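Lmo0305 protein (Listeria monocytogenes, PDB 3PJ0) is of unknown function but is a pyridoxal-phosphate protein of the aminotransferase-like fold, with the cofactor bound covalently as an internal aldimine. Local coordinates at residues A[144-149]-A[287-292]; A[152-157]-A[182-187]; A[161-166]-A[172-177]; A[186-189]-A[194-197]; A[264-269]-A[334-339]. One frame throughout, in Å; residues are numbered along the deposited sequence. Where two conformers were deposited one is given.

Interaction 1 (A[144-149]-A[287-292])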
# COMPACT_ATOMS: atom_id res chain seq x y z
N GLU A 144 -8.73 -0.25 21.70
CA GLU A 144 -9.03 -1.27 20.67
C GLU A 144 -10.31 -2.02 21.09
O GLU A 144 -10.32 -2.67 22.14
CB GLU A 144 -7.85 -2.25 20.57
CG GLU A 144 -8.00 -3.30 19.50
CD GLU A 144 -6.92 -4.39 19.56
OE1 GLU A 144 -5.71 -4.07 19.70
OE2 GLU A 144 -7.32 -5.56 19.46
N LEU A 145 -11.38 -1.88 20.30
CA LEU A 145 -12.67 -2.51 20.57
C LEU A 145 -12.92 -3.59 19.51
O LEU A 145 -13.05 -3.28 18.33
CB LEU A 145 -13.82 -1.50 20.53
CG LEU A 145 -13.75 -0.29 21.43
CD1 LEU A 145 -14.88 0.71 21.16
CD2 LEU A 145 -13.77 -0.72 22.90
N PRO A 146 -12.91 -4.87 19.92
CA PRO A 146 -12.62 -5.43 21.22
C PRO A 146 -11.13 -5.65 21.32
O PRO A 146 -10.45 -5.47 20.31
CB PRO A 146 -13.37 -6.75 21.17
CG PRO A 146 -13.21 -7.19 19.79
CD PRO A 146 -13.15 -5.94 18.93
N GLN A 147 -10.63 -6.08 22.48
CA GLN A 147 -9.19 -6.30 22.65
C GLN A 147 -8.88 -7.71 22.19
O GLN A 147 -9.02 -8.68 22.93
CB GLN A 147 -8.75 -6.10 24.11
CG GLN A 147 -7.25 -5.99 24.26
CD GLN A 147 -6.72 -4.59 23.92
OE1 GLN A 147 -7.13 -3.61 24.54
NE2 GLN A 147 -5.82 -4.49 22.94
N ARG A 148 -8.46 -7.80 20.94
CA ARG A 148 -8.27 -9.11 20.29
C ARG A 148 -7.29 -10.07 20.97
O ARG A 148 -7.57 -11.26 21.07
CB ARG A 148 -7.84 -8.89 18.85
CG ARG A 148 -7.58 -10.17 18.05
CD ARG A 148 -6.09 -10.59 18.03
NE ARG A 148 -5.92 -11.65 17.05
CZ ARG A 148 -4.80 -11.96 16.37
NH1 ARG A 148 -3.66 -11.31 16.55
NH2 ARG A 148 -4.84 -12.95 15.48
N GLU A 149 -6.15 -9.56 21.43
CA GLU A 149 -5.11 -10.43 22.00
C GLU A 149 -5.52 -11.09 23.31
O GLU A 149 -4.89 -12.06 23.73
CB GLU A 149 -3.80 -9.68 22.17
CG GLU A 149 -3.23 -9.17 20.86
CD GLU A 149 -2.62 -10.23 19.95
OE1 GLU A 149 -2.18 -11.29 20.43
OE2 GLU A 149 -2.55 -9.96 18.74
N PRO A 287 -18.77 -14.90 24.46
CA PRO A 287 -18.27 -13.95 23.49
C PRO A 287 -19.11 -12.68 23.45
O PRO A 287 -20.32 -12.74 23.68
CB PRO A 287 -18.39 -14.69 22.14
CG PRO A 287 -18.26 -16.12 22.52
CD PRO A 287 -18.94 -16.24 23.87
N VAL A 288 -18.45 -11.56 23.17
CA VAL A 288 -19.11 -10.29 23.03
C VAL A 288 -18.98 -9.81 21.58
O VAL A 288 -19.19 -8.66 21.29
CB VAL A 288 -18.51 -9.27 24.05
CG1 VAL A 288 -18.78 -9.76 25.49
CG2 VAL A 288 -16.98 -9.02 23.79
N SER A 289 -18.67 -10.75 20.67
CA SER A 289 -18.43 -10.45 19.25
C SER A 289 -18.36 -11.80 18.52
O SER A 289 -18.81 -12.83 19.05
CB SER A 289 -17.11 -9.67 19.09
OG SER A 289 -16.00 -10.54 19.35
N ASN A 290 -17.81 -11.81 17.32
CA ASN A 290 -17.73 -13.05 16.55
C ASN A 290 -16.50 -13.90 16.92
O ASN A 290 -16.30 -14.97 16.36
CB ASN A 290 -17.66 -12.70 15.06
CG ASN A 290 -16.41 -12.03 14.70
OD1 ASN A 290 -15.94 -11.13 15.44
ND2 ASN A 290 -15.82 -12.42 13.56
N MSE A 291 -15.70 -13.42 17.86
CA MSE A 291 -14.47 -14.09 18.21
C MSE A 291 -14.34 -14.45 19.66
O MSE A 291 -15.08 -13.95 20.52
CB MSE A 291 -13.28 -13.20 17.83
CG MSE A 291 -13.08 -11.98 18.69
SE MSE A 291 -11.32 -11.16 18.46
CE MSE A 291 -10.25 -12.60 19.19
N PHE A 292 -13.37 -15.32 19.93
CA PHE A 292 -13.04 -15.76 21.28
C PHE A 292 -11.80 -16.64 21.17
O PHE A 292 -11.39 -17.01 20.07
CB PHE A 292 -14.21 -16.49 21.98
CG PHE A 292 -14.73 -17.68 21.24
CD1 PHE A 292 -14.16 -18.94 21.41
CD2 PHE A 292 -15.81 -17.55 20.35
CE1 PHE A 292 -14.66 -20.05 20.70
CE2 PHE A 292 -16.28 -18.64 19.65
CZ PHE A 292 -15.71 -19.88 19.81
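The guanidinium group of Arg148, whose aliphatic stem crosses selenomethionine Met291 at about a right angle, is turned toward a carboxylate of its own segment. Arg148 NH1 reaches Glu149 OE2 at 2.8 Å in a salt bridge. The oxygen is tilted somewhat from the guanidinium plane, and NH1 itself stands 43° out of the carboxylate plane. Glu144 is also approached from above its carboxylate plane: Arg148 N donates to Glu144 OE2 over 2.9 Å.

No hydrogen bond crosses the contact; carbon and selenium of Met291 pack on the arginine stem and on its carbonyl oxygen. Met291 CE lies 3.8 Å from Arg148 CG, and it also comes to 3.5 Å from Arg148 O. The bend at chi3 (-66°) turns CE back onto the arginine, where SE already lies against Arg148 CG. A lighter touch, 4.4 Å, joins Pro146 CG, on a residue preceded by a cis peptide bond, to Ser289 OG. That hydroxyl accepts from Met291 N in an ST turn leading into the strand.

The contact is buried. It sets the loop after strand 140-144 against the start of strand 291-296, and Met291 also touches Glu333 and Ser335 of the adjoining strand 329-335, where Glu333 forms a salt bridge with Arg148 NE.

Interaction 2 (A[152-157]-A[182-187])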
# COMPACT_ATOMS: atom_id res chain seq x y z
N GLY A 152 -10.83 -10.92 22.55
CA GLY A 152 -11.92 -10.08 22.05
C GLY A 152 -12.76 -9.61 23.22
O GLY A 152 -13.99 -9.87 23.27
N GLN A 153 -12.13 -8.96 24.18
CA GLN A 153 -12.88 -8.45 25.35
C GLN A 153 -13.27 -6.96 25.19
O GLN A 153 -12.57 -6.18 24.51
CB GLN A 153 -12.04 -8.63 26.62
CG GLN A 153 -11.70 -10.09 27.01
CD GLN A 153 -11.00 -10.18 28.36
OE1 GLN A 153 -11.38 -9.51 29.34
NE2 GLN A 153 -10.00 -11.05 28.43
N LEU A 154 -14.38 -6.59 25.85
CA LEU A 154 -14.91 -5.23 25.81
C LEU A 154 -15.26 -4.70 27.17
O LEU A 154 -15.80 -5.42 28.00
CB LEU A 154 -16.23 -5.21 24.99
CG LEU A 154 -16.12 -5.40 23.48
CD1 LEU A 154 -17.50 -5.61 22.84
CD2 LEU A 154 -15.42 -4.18 22.86
N PRO A 155 -15.00 -3.40 27.41
CA PRO A 155 -15.55 -2.80 28.60
C PRO A 155 -17.05 -2.54 28.40
O PRO A 155 -17.55 -2.43 27.26
CB PRO A 155 -14.81 -1.46 28.67
CG PRO A 155 -14.57 -1.11 27.24
CD PRO A 155 -14.23 -2.45 26.60
N ALA A 156 -17.78 -2.47 29.50
CA ALA A 156 -19.17 -2.03 29.42
C ALA A 156 -19.19 -0.69 28.65
O ALA A 156 -18.25 0.11 28.76
CB ALA A 156 -19.73 -1.85 30.81
N PHE A 157 -20.26 -0.44 27.90
CA PHE A 157 -20.33 0.81 27.13
C PHE A 157 -20.23 2.04 28.04
O PHE A 157 -19.53 2.98 27.74
CB PHE A 157 -21.58 0.87 26.23
CG PHE A 157 -21.49 1.96 25.18
CD1 PHE A 157 -20.76 1.76 24.03
CD2 PHE A 157 -22.08 3.20 25.39
CE1 PHE A 157 -20.64 2.77 23.07
CE2 PHE A 157 -21.97 4.22 24.42
CZ PHE A 157 -21.24 4.00 23.28
N TRP A 182 -17.03 -3.39 13.33
CA TRP A 182 -18.28 -3.87 12.77
C TRP A 182 -18.83 -5.04 13.59
O TRP A 182 -20.03 -5.17 13.81
CB TRP A 182 -18.11 -4.30 11.32
CG TRP A 182 -17.27 -3.33 10.46
CD1 TRP A 182 -16.06 -3.61 9.90
CD2 TRP A 182 -17.57 -1.98 10.09
NE1 TRP A 182 -15.60 -2.54 9.18
CE2 TRP A 182 -16.49 -1.52 9.29
CE3 TRP A 182 -18.64 -1.11 10.35
CZ2 TRP A 182 -16.45 -0.21 8.76
CZ3 TRP A 182 -18.59 0.17 9.81
CH2 TRP A 182 -17.51 0.60 9.02
N GLU A 183 -17.91 -5.87 14.07
CA GLU A 183 -18.25 -7.06 14.83
C GLU A 183 -18.82 -6.82 16.22
O GLU A 183 -19.40 -7.76 16.80
CB GLU A 183 -16.99 -7.93 14.98
CG GLU A 183 -16.39 -8.48 13.71
CD GLU A 183 -15.32 -7.62 13.05
OE1 GLU A 183 -15.56 -6.43 12.82
OE2 GLU A 183 -14.26 -8.19 12.70
N ILE A 184 -18.64 -5.62 16.79
CA ILE A 184 -19.11 -5.33 18.16
C ILE A 184 -20.45 -4.58 18.28
O ILE A 184 -21.02 -4.50 19.37
CB ILE A 184 -18.01 -4.58 18.99
CG1 ILE A 184 -17.83 -3.12 18.55
CG2 ILE A 184 -16.70 -5.33 18.94
CD1 ILE A 184 -16.83 -2.34 19.35
N THR A 185 -20.99 -4.08 17.19
CA THR A 185 -22.27 -3.34 17.29
C THR A 185 -23.41 -4.23 17.81
O THR A 185 -24.23 -3.77 18.59
CB THR A 185 -22.63 -2.59 15.99
OG1 THR A 185 -22.93 -3.51 14.95
CG2 THR A 185 -21.49 -1.69 15.56
N PRO A 186 -23.45 -5.53 17.44
CA PRO A 186 -24.56 -6.35 18.01
C PRO A 186 -24.57 -6.45 19.55
O PRO A 186 -25.63 -6.27 20.18
CB PRO A 186 -24.35 -7.73 17.36
CG PRO A 186 -23.57 -7.44 16.09
CD PRO A 186 -22.66 -6.27 16.43
N PHE A 187 -23.40 -6.67 20.15
CA PHE A 187 -23.29 -6.76 21.61
C PHE A 187 -23.58 -5.44 22.30
O PHE A 187 -24.35 -5.39 23.23
CB PHE A 187 -21.91 -7.25 22.06
CG PHE A 187 -21.68 -7.11 23.53
CD1 PHE A 187 -22.23 -8.02 24.41
CD2 PHE A 187 -20.97 -6.04 24.04
CE1 PHE A 187 -22.06 -7.86 25.80
CE2 PHE A 187 -20.79 -5.88 25.40
CZ PHE A 187 -21.35 -6.79 26.29
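Leu154, with an extended backbone, faces Ile184, which has helical angles without the regular helical bonds; their CA atoms, 8.7 Å apart, are the closest pair of the two segments. One methyl group carries nearly all of the contact. Leu154 CD1 is inserted between two side chains of the other segment, 3.7 Å from Phe187 CD2 and 4.0 Å from Ile184 CG2.

The two partners receive it differently. Leu154 and Phe187 run past each other in opposite directions, and Leu154 CD1 meets the ring obliquely at its CD2-CE2 side, with Phe187 CE2 4.2 Å away. Ile184 is crossed at a slant instead. It offers CB as well as CG2, and Ile184 CB is itself 4.0 Å from Leu154 CD1. Because chi1 of Ile184 is 72°, CG1 sits between the backbone N and the carbonyl carbon, while CG2 is anti to the carbonyl carbon and is the branch that meets the leucine.

The interface has no hydrogen bond and grades from buried Ile184 to exposed Phe187. Leu154 also touches Val288, and Ile184 touches Leu145 and Ile195. Just before Leu154, Gly152, with a positive phi (87°), and Gln153 both face Gln147 in a G1 beta bulge. The contact thus joins two connections of the aminotransferase-like large domain: the loop from strand 140-144 to helix 157-170, and the start of helix 185-188, beyond strand 173-178.

Interaction 3 (A[161-166]-A[172-177])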
# COMPACT_ATOMS: atom_id res chain seq x y z
N GLU A 161 -17.86 5.46 27.87
CA GLU A 161 -18.35 6.84 28.00
C GLU A 161 -17.54 7.61 29.05
O GLU A 161 -17.09 8.73 28.83
CB GLU A 161 -19.84 6.86 28.38
CG GLU A 161 -20.75 6.35 27.26
CD GLU A 161 -22.22 6.23 27.68
OE1 GLU A 161 -22.50 5.96 28.86
OE2 GLU A 161 -23.10 6.43 26.81
N LYS A 162 -17.31 6.98 30.18
CA LYS A 162 -16.53 7.62 31.26
C LYS A 162 -15.07 7.89 30.82
O LYS A 162 -14.46 8.90 31.19
CB LYS A 162 -16.65 6.78 32.54
CG LYS A 162 -18.07 6.78 33.08
CD LYS A 162 -18.31 5.79 34.20
CE LYS A 162 -19.76 5.96 34.70
NZ LYS A 162 -20.22 4.85 35.59
N ILE A 163 -14.49 6.98 30.05
CA ILE A 163 -13.13 7.18 29.55
C ILE A 163 -13.09 8.39 28.61
O ILE A 163 -12.18 9.23 28.69
CB ILE A 163 -12.61 5.90 28.85
CG1 ILE A 163 -12.22 4.87 29.92
CG2 ILE A 163 -11.46 6.25 27.93
CD1 ILE A 163 -11.78 3.53 29.35
N SER A 164 -14.09 8.46 27.73
CA SER A 164 -14.23 9.56 26.77
C SER A 164 -14.38 10.88 27.51
O SER A 164 -13.70 11.85 27.19
CB SER A 164 -15.45 9.34 25.85
OG SER A 164 -15.50 10.33 24.83
N GLU A 165 -15.26 10.90 28.50
CA GLU A 165 -15.52 12.13 29.27
C GLU A 165 -14.25 12.60 30.00
O GLU A 165 -13.94 13.78 30.01
CB GLU A 165 -16.70 11.95 30.24
CG GLU A 165 -18.05 11.76 29.47
CD GLU A 165 -19.20 11.17 30.31
OE1 GLU A 165 -18.97 10.39 31.26
OE2 GLU A 165 -20.36 11.46 29.98
N TYR A 166 -13.48 11.67 30.57
CA TYR A 166 -12.26 12.04 31.29
C TYR A 166 -11.22 12.58 30.33
O TYR A 166 -10.59 13.61 30.60
CB TYR A 166 -11.69 10.84 32.03
CG TYR A 166 -10.38 11.12 32.71
CD1 TYR A 166 -10.34 11.81 33.93
CD2 TYR A 166 -9.19 10.71 32.14
CE1 TYR A 166 -9.12 12.07 34.55
CE2 TYR A 166 -7.98 10.96 32.74
CZ TYR A 166 -7.95 11.63 33.94
OH TYR A 166 -6.72 11.86 34.51
N ILE A 172 -7.01 15.13 26.39
CA ILE A 172 -6.37 13.94 25.81
C ILE A 172 -7.22 13.48 24.60
O ILE A 172 -8.41 13.23 24.75
CB ILE A 172 -6.27 12.76 26.81
CG1 ILE A 172 -5.41 13.14 28.02
CG2 ILE A 172 -5.67 11.54 26.12
CD1 ILE A 172 -5.54 12.22 29.19
N SER A 173 -6.60 13.38 23.41
CA SER A 173 -7.31 12.90 22.22
C SER A 173 -7.58 11.41 22.39
O SER A 173 -6.76 10.71 23.00
CB SER A 173 -6.50 13.13 20.94
OG SER A 173 -6.22 14.51 20.71
N LEU A 174 -8.72 10.93 21.89
CA LEU A 174 -9.09 9.52 22.04
C LEU A 174 -9.22 8.97 20.63
O LEU A 174 -9.98 9.53 19.81
CB LEU A 174 -10.40 9.37 22.82
CG LEU A 174 -10.69 7.98 23.45
CD1 LEU A 174 -9.68 7.60 24.52
CD2 LEU A 174 -12.14 7.90 24.02
N HIS A 175 -8.46 7.90 20.35
CA HIS A 175 -8.41 7.24 19.05
C HIS A 175 -8.89 5.80 19.13
O HIS A 175 -8.44 5.04 20.01
CB HIS A 175 -6.96 7.21 18.47
CG HIS A 175 -6.86 6.42 17.20
ND1 HIS A 175 -7.27 6.94 15.99
CD2 HIS A 175 -6.46 5.15 16.96
CE1 HIS A 175 -7.10 6.02 15.05
NE2 HIS A 175 -6.64 4.92 15.61
N LEU A 176 -9.78 5.42 18.21
CA LEU A 176 -10.33 4.07 18.15
C LEU A 176 -9.64 3.17 17.14
O LEU A 176 -9.64 3.47 15.96
CB LEU A 176 -11.84 4.10 17.82
CG LEU A 176 -12.57 2.77 17.56
CD1 LEU A 176 -12.40 1.85 18.77
CD2 LEU A 176 -14.05 2.98 17.24
N ASP A 177 -8.99 2.11 17.64
CA ASP A 177 -8.50 1.04 16.81
C ASP A 177 -9.75 0.19 16.62
O ASP A 177 -10.12 -0.63 17.46
CB ASP A 177 -7.32 0.24 17.42
CG ASP A 177 -6.84 -0.87 16.49
OD1 ASP A 177 -7.65 -1.32 15.65
OD2 ASP A 177 -5.65 -1.27 16.57
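Leu174 lays its two methyl groups over the helix 157-170, one on each of two successive residues. Leu174 CD2 rests on the helix backbone at Ser164, 3.8 Å from CA and 4.0 Å from CB of that serine. The other branch, Leu174 CD1, meets Ile163 CG2 at 4.1 Å, the two side chains crossing at about a right angle. With chi1 of Leu174 at -161°, CG is directed anti to the backbone N and beside the carbonyl carbon, and the fork of the side chain spreads from there over both helix residues. On the helix side, Ile163 presents CG2, the branch lying anti to its own nitrogen.

The approach is close at this point: Ser164 and Leu174 have CA atoms 7.0 Å apart, and the small serine side chain adds little bulk between helix and strand. Its hydroxyl is engaged away from the contact, in a hydrogen bond with Leu198 O. Nearer the end of the helix, Tyr166 and Ile172 make a looser pair, with Tyr166 CE2 4.5 Å from Ile172 CD1 and the methyl set obliquely to the ring. Tyr166 also touches Ile128, Ile131 and Lys132 of helix 128-132.

The strand then diverges from segment 161-166, and near its far end Asp177 OD2 is hydrogen-bonded to N1 of the modified residue LLP at position 208, the cofactor-bearing lysine. The packing is that of a beta-alpha-beta crossover: strands 140-144 and 173-178 are parallel neighbours in the seven-stranded sheet, and helix 157-170 is the connecting element packed on it.

Interaction 4 (A[186-189]-A[194-197])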
# COMPACT_ATOMS: atom_id res chain seq x y z
N PRO A 186 -23.45 -5.53 17.44
CA PRO A 186 -24.56 -6.35 18.01
C PRO A 186 -24.57 -6.45 19.55
O PRO A 186 -25.63 -6.27 20.18
CB PRO A 186 -24.35 -7.73 17.36
CG PRO A 186 -23.57 -7.44 16.09
CD PRO A 186 -22.66 -6.27 16.43
N PHE A 187 -23.40 -6.67 20.15
CA PHE A 187 -23.29 -6.76 21.61
C PHE A 187 -23.58 -5.44 22.30
O PHE A 187 -24.35 -5.39 23.23
CB PHE A 187 -21.91 -7.25 22.06
CG PHE A 187 -21.68 -7.11 23.53
CD1 PHE A 187 -22.23 -8.02 24.41
CD2 PHE A 187 -20.97 -6.04 24.04
CE1 PHE A 187 -22.06 -7.86 25.80
CE2 PHE A 187 -20.79 -5.88 25.40
CZ PHE A 187 -21.35 -6.79 26.29
N TYR A 188 -23.00 -4.36 21.79
CA TYR A 188 -23.27 -3.06 22.39
C TYR A 188 -24.68 -2.52 22.13
O TYR A 188 -25.15 -1.69 22.87
CB TYR A 188 -22.24 -2.03 21.95
CG TYR A 188 -20.93 -2.00 22.70
CD1 TYR A 188 -20.86 -2.25 24.08
CD2 TYR A 188 -19.77 -1.59 22.06
CE1 TYR A 188 -19.63 -2.14 24.78
CE2 TYR A 188 -18.55 -1.47 22.74
CZ TYR A 188 -18.49 -1.73 24.10
OH TYR A 188 -17.25 -1.60 24.73
N GLN A 189 -25.35 -3.01 21.10
CA GLN A 189 -26.66 -2.47 20.71
C GLN A 189 -26.53 -0.93 20.46
O GLN A 189 -27.38 -0.11 20.83
CB GLN A 189 -27.75 -2.90 21.69
CG GLN A 189 -28.09 -4.39 21.52
CD GLN A 189 -28.75 -4.67 20.19
OE1 GLN A 189 -29.85 -4.16 19.93
NE2 GLN A 189 -28.08 -5.45 19.31
N GLU A 194 -22.56 5.77 16.83
CA GLU A 194 -22.66 5.98 18.28
C GLU A 194 -21.36 5.66 18.98
O GLU A 194 -20.90 6.45 19.80
CB GLU A 194 -23.79 5.15 18.90
CG GLU A 194 -25.15 5.72 18.64
CD GLU A 194 -26.24 4.92 19.30
OE1 GLU A 194 -26.55 3.81 18.82
OE2 GLU A 194 -26.77 5.40 20.32
N ILE A 195 -20.74 4.53 18.63
CA ILE A 195 -19.47 4.13 19.23
C ILE A 195 -18.37 5.13 18.87
O ILE A 195 -17.63 5.60 19.73
CB ILE A 195 -19.08 2.69 18.78
CG1 ILE A 195 -20.11 1.66 19.28
CG2 ILE A 195 -17.70 2.24 19.29
CD1 ILE A 195 -19.98 0.29 18.57
N CYS A 196 -18.29 5.47 17.59
CA CYS A 196 -17.26 6.39 17.11
C CYS A 196 -17.41 7.83 17.62
O CYS A 196 -16.42 8.59 17.62
CB CYS A 196 -17.22 6.41 15.59
SG CYS A 196 -16.64 4.86 14.87
N ALA A 197 -18.63 8.20 18.02
CA ALA A 197 -18.90 9.55 18.54
C ALA A 197 -18.12 9.88 19.82
O ALA A 197 -18.00 11.06 20.19
CB ALA A 197 -20.41 9.76 18.80
O HOH W 1 -28.54 2.22 19.78
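Tyr188 and Ile195 carry most of the buried surface here, bringing together two consecutive short helices, 185-188 and 192-196, of the aminotransferase-like large domain. The isoleucine comes to the ring from its rim: Ile195 CD1 lies near the ring plane and 4.0 Å from Tyr188 CD2, and the two side chains cross at about a right angle. Chi1 of Ile195 (-64°) sets CG1 anti to the carbonyl carbon and sends the longer branch to the tyrosine.

Other residues hold the ring in place. The Tyr188 hydroxyl donates to Pro155 O, so its buried polar end is satisfied by the loop before helix 157-170, and Phe157 of that helix meets the ring edge-to-face. Ile195 is also in contact with Leu145 and Leu181, in the loops that follow strands 140-144 and 173-178.

Gln189, just after the first helix, has a positive phi (56°) and adds a polar, exposed margin. In one of its two modelled conformers Gln189 NE2 donates to Pro186 O at 2.7 Å, in the carbonyl plane; with two conformers present, that bond should be treated with caution. Gln189 O and Glu194 OE1 are 4.5 Å apart and are joined through solvent: one water donates to both, at 2.8 Å to Gln189 O and 2.7 Å to Glu194 OE1.

Interaction 5 (A[264-269]-A[334-339])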
# COMPACT_ATOMS: atom_id res chain seq x y z
N PHE A 264 -22.19 -13.06 15.64
CA PHE A 264 -22.18 -12.95 17.12
C PHE A 264 -22.96 -14.09 17.77
O PHE A 264 -22.47 -14.72 18.70
CB PHE A 264 -22.73 -11.56 17.51
CG PHE A 264 -23.02 -11.36 18.97
CD1 PHE A 264 -22.09 -11.66 19.95
CD2 PHE A 264 -24.23 -10.78 19.36
CE1 PHE A 264 -22.39 -11.43 21.31
CE2 PHE A 264 -24.52 -10.51 20.70
CZ PHE A 264 -23.61 -10.83 21.67
N GLU A 265 -24.17 -14.35 17.28
CA GLU A 265 -24.99 -15.45 17.81
C GLU A 265 -24.34 -16.81 17.60
O GLU A 265 -24.35 -17.68 18.51
CB GLU A 265 -26.39 -15.43 17.19
CG GLU A 265 -27.23 -14.24 17.67
CD GLU A 265 -27.55 -14.25 19.19
OE1 GLU A 265 -27.97 -15.31 19.71
OE2 GLU A 265 -27.40 -13.18 19.84
N ALA A 266 -23.73 -16.98 16.43
CA ALA A 266 -23.05 -18.22 16.09
C ALA A 266 -21.87 -18.41 16.99
O ALA A 266 -21.68 -19.51 17.54
CB ALA A 266 -22.61 -18.20 14.63
N ALA A 267 -21.06 -17.36 17.16
CA ALA A 267 -19.90 -17.44 18.08
C ALA A 267 -20.32 -17.84 19.50
O ALA A 267 -19.62 -18.63 20.16
CB ALA A 267 -19.13 -16.10 18.10
N LYS A 268 -21.42 -17.28 19.98
CA LYS A 268 -21.92 -17.63 21.32
C LYS A 268 -22.32 -19.11 21.41
O LYS A 268 -21.96 -19.79 22.37
CB LYS A 268 -23.08 -16.72 21.73
CG LYS A 268 -22.61 -15.30 22.08
CD LYS A 268 -23.73 -14.47 22.68
CE LYS A 268 -24.77 -14.11 21.69
NZ LYS A 268 -25.92 -13.44 22.34
N GLY A 269 -23.05 -19.61 20.41
CA GLY A 269 -23.45 -21.02 20.36
C GLY A 269 -22.21 -21.92 20.36
O GLY A 269 -22.16 -22.90 21.11
N VAL A 334 -10.69 -18.34 17.52
CA VAL A 334 -11.74 -18.55 16.53
C VAL A 334 -12.40 -17.22 16.20
O VAL A 334 -12.74 -16.45 17.12
CB VAL A 334 -12.91 -19.42 17.07
CG1 VAL A 334 -13.91 -19.71 15.92
CG2 VAL A 334 -12.41 -20.70 17.72
N SER A 335 -12.49 -16.89 14.90
CA SER A 335 -13.24 -15.72 14.44
C SER A 335 -14.30 -16.24 13.48
O SER A 335 -13.97 -16.71 12.40
CB SER A 335 -12.37 -14.66 13.77
OG SER A 335 -11.37 -14.17 14.65
N VAL A 336 -15.57 -16.17 13.87
CA VAL A 336 -16.67 -16.68 13.05
C VAL A 336 -16.94 -15.78 11.85
O VAL A 336 -16.92 -14.54 11.96
CB VAL A 336 -17.96 -16.91 13.87
CG1 VAL A 336 -19.13 -17.36 12.97
CG2 VAL A 336 -17.73 -17.96 14.94
N GLY A 337 -17.18 -16.41 10.72
CA GLY A 337 -17.45 -15.74 9.46
C GLY A 337 -18.38 -16.60 8.64
O GLY A 337 -19.18 -17.38 9.20
N ASP A 338 -18.28 -16.52 7.31
CA ASP A 338 -19.21 -17.27 6.43
C ASP A 338 -18.97 -18.79 6.42
O ASP A 338 -19.89 -19.56 6.13
CB ASP A 338 -19.15 -16.79 4.97
CG ASP A 338 -19.80 -15.44 4.72
OD1 ASP A 338 -20.49 -14.86 5.59
OD2 ASP A 338 -19.60 -14.93 3.61
N ALA A 339 -17.75 -19.23 6.72
CA ALA A 339 -17.46 -20.68 6.71
C ALA A 339 -18.31 -21.46 7.72
O ALA A 339 -18.78 -22.56 7.42
CB ALA A 339 -15.95 -20.92 6.97
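Val336 fits its forked side chain against two successive alanines of helix 260-275, each methyl group taking one of them. Val336 CG1 lies 3.9 Å from Ala266 CB. Val336 CG2 is at the same 3.9 Å from Ala267 CB, and it is equally near to Ala267 CA, so this branch rests partly on the helix backbone itself. The torsion explains the division: with chi1 at 176°, CG1 stands anti to the backbone N of Val336 and CG2 anti to its carbonyl carbon, which spreads the methyls toward neighbouring helix residues.

The small side chains permit a close approach, since the CA atoms of Ala267 and Val336 are only 6.0 Å apart. The CB of Ala266 points toward the valine, whereas Ala267 is met more from the flank. No hydrogen bond crosses the interface.

On the side of the helix turned away from Val336, Lys268 NZ forms a salt bridge with Glu265 OE2 at 2.9 Å, 43° out of the carboxylate plane, and Lys268 CE lies over one face of the Phe264 ring, toward its rim.

Val336 follows directly on strand 329-335 and remains tied to the neighbouring strand: its backbone pairs with Asn290, next to strand 291-296, and Ala267 also touches Phe292 of that strand. Helix 260-275 is thereby packed against the four-stranded antiparallel sheet at the point where strand 329-335 gives way to a loop.

Overall arrangement
The contacts form a chain of neighbours from the seven-stranded sheet to the four-stranded one. Interaction 2 lies about 7 Å, centre to centre, from both 1 and 4, which are themselves about 14 Å apart; interactions 2 and 4 share Pro186 and Phe187. Interaction 1 joins interaction 5 through backbone pairing, with Asn290 O 2.9 Å from Val336 N, and joins interaction 3 through Leu145 CD1, 3.6 Å from Leu176 CD1. Interactions 3 and 5 are the outer members, about 29 Å apart between centres. Interaction 3 leads to the cofactor: Asp177 of its strand is hydrogen-bonded to the modified residue LLP at position 208.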